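Local atomic coordinates of ribose 5-phosphate isomerase RpiB (Thermoanaerobacter tengcongensis, PDB entry 4EGS), a protein that probably dephosphorylates phosphotyrosine with this N-terminal phosphatase domain, and as a whole protein may also interconvert aldoses and ketoses. Residues A118-F121 against S122-R125. Residues are numbered along the deposited sequence; the frame is centred on the assembly and turned at random.
Sequences AMAF and SHKR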
loop_
_atom_site.group_PDB
_atom_site.type_symbol
_atom_site.label_atom_id
_atom_site.label_comp_id
_atom_site.label_asym_id
_atom_site.label_seq_id
_atom_site.Cartn_x
_atom_site.Cartn_y
_atom_site.Cartn_z
ATOM N N ALA A 118 -12.070 11.689 2.179
ATOM C CA ALA A 118 -12.723 12.992 2.214
ATOM C C ALA A 118 -12.111 13.871 3.298
ATOM O O ALA A 118 -11.750 13.388 4.370
ATOM C CB ALA A 118 -14.213 12.824 2.447
ATOM N N MET A 119 -11.995 15.164 3.013
ATOM C CA MET A 119 -11.447 16.112 3.976
ATOM C C MET A 119 -12.372 16.269 5.175
ATOM O O MET A 119 -11.918 16.473 6.301
ATOM C CB MET A 119 -11.213 17.473 3.319
ATOM C CG MET A 119 -10.143 17.461 2.246
ATOM S SD MET A 119 -8.568 16.859 2.877
ATOM C CE MET A 119 -8.277 15.482 1.774
ATOM N N ALA A 120 -13.674 16.171 4.926
ATOM C CA ALA A 120 -14.667 16.344 5.977
ATOM C C ALA A 120 -15.700 15.224 5.965
ATOM O O ALA A 120 -15.846 14.510 4.973
ATOM C CB ALA A 120 -15.350 17.693 5.840
ATOM N N PHE A 121 -16.415 15.082 7.075
ATOM C CA PHE A 121 -17.455 14.070 7.202
ATOM C C PHE A 121 -18.618 14.381 6.265
ATOM O O PHE A 121 -19.377 13.489 5.883
ATOM C CB PHE A 121 -17.947 13.997 8.649
ATOM C CG PHE A 121 -18.069 12.597 9.178
ATOM C CD1 PHE A 121 -16.939 11.827 9.398
ATOM C CD2 PHE A 121 -19.310 12.054 9.467
ATOM C CE1 PHE A 121 -17.043 10.540 9.888
ATOM C CE2 PHE A 121 -19.421 10.768 9.960
ATOM C CZ PHE A 121 -18.287 10.010 10.169
ATOM N N SER A 122 -18.750 15.653 5.902
ATOM C CA SER A 122 -19.781 16.090 4.969
ATOM C C SER A 122 -19.540 15.500 3.586
ATOM O O SER A 122 -20.463 14.992 2.948
ATOM C CB SER A 122 -19.809 17.616 4.882
ATOM O OG SER A 122 -18.592 18.122 4.360
ATOM N N HIS A 123 -18.295 15.575 3.128
ATOM C CA HIS A 123 -17.924 15.032 1.828
ATOM C C HIS A 123 -18.081 13.517 1.830
ATOM O O HIS A 123 -18.518 12.927 0.842
ATOM C CB HIS A 123 -16.482 15.405 1.477
ATOM C CG HIS A 123 -16.170 16.860 1.643
ATOM N ND1 HIS A 123 -15.218 17.320 2.526
ATOM C CD2 HIS A 123 -16.685 17.957 1.038
ATOM C CE1 HIS A 123 -15.159 18.639 2.458
ATOM N NE2 HIS A 123 -16.038 19.049 1.563
ATOM N N LYS A 124 -17.723 12.893 2.949
ATOM C CA LYS A 124 -17.858 11.450 3.101
ATOM C C LYS A 124 -19.316 11.016 3.013
ATOM O O LYS A 124 -19.657 10.109 2.254
ATOM C CB LYS A 124 -17.265 10.989 4.435
ATOM C CG LYS A 124 -17.559 9.532 4.758
ATOM C CD LYS A 124 -17.129 9.171 6.168
ATOM C CE LYS A 124 -17.563 7.760 6.525
ATOM N NZ LYS A 124 -17.219 7.410 7.930
ATOM N N ARG A 125 -20.172 11.672 3.792
ATOM C CA ARG A 125 -21.592 11.340 3.821
ATOM C C ARG A 125 -22.258 11.524 2.461
ATOM O O ARG A 125 -23.031 10.670 2.023
ATOM C CB ARG A 125 -22.332 12.166 4.876
ATOM C CG ARG A 125 -23.841 12.028 4.779
ATOM C CD ARG A 125 -24.553 12.501 6.029
ATOM N NE ARG A 125 -25.938 12.040 6.040
ATOM C CZ ARG A 125 -26.325 10.853 6.496
ATOM N NH1 ARG A 125 -25.432 10.005 6.988
ATOM N NH2 ARG A 125 -27.607 10.513 6.463
#
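At the C-terminal end of strand 115-118 in the central parallel sheet, the chain turns through Met119 and Ala120 into helix 121-130, and the side chain of His123, in the first helical turn, reaches back to the residues that lead into it. Ala120 occupies the N-cap position but has no side-chain oxygen to cap with; Asp150, from outside the turn, accepts a hydrogen bond from Phe121 N. The carbonyl of Ala120 accepts the first i to i+4 hydrogen bond, from Lys124 N (3.2 Å to Ala120 O), and the next, Arg125 N to Phe121 O, is shorter at 2.9 Å. The small side chains suit this tight bend: Ala118 CB lies 3.6 Å from His123 CB, and Ala120 CB fits close to the imidazole. With CG anti to the carbonyl carbon (chi1 -50°), the His123 ring lies beside the turn, where Ala120 N meets ND1 at its edge, in the ring plane. That bond is weak, 3.1 Å between Ala120 N and His123 ND1 and bent to 129° at the hydrogen. One face of the imidazole is covered by Ser122 OG, 3.7 Å above its centre. The other ring nitrogen, NE2, is hydrogen-bonded to Thr42 of the bicarbonate pocket, so the two bonds together probably help to fix the ring's rotation. On the more exposed side, the extended Lys124 chain runs alongside Phe121 and places CD over one ring face, a CH-pi contact 4.2 Å from CD to the Phe121 centroid; Lys124 NZ goes on to a salt bridge with Glu143. Such a strand-to-helix turn belongs to the alpha/beta fold of low molecular weight tyrosine phosphatases, here bringing a histidine beside Arg47 at the predicted active site.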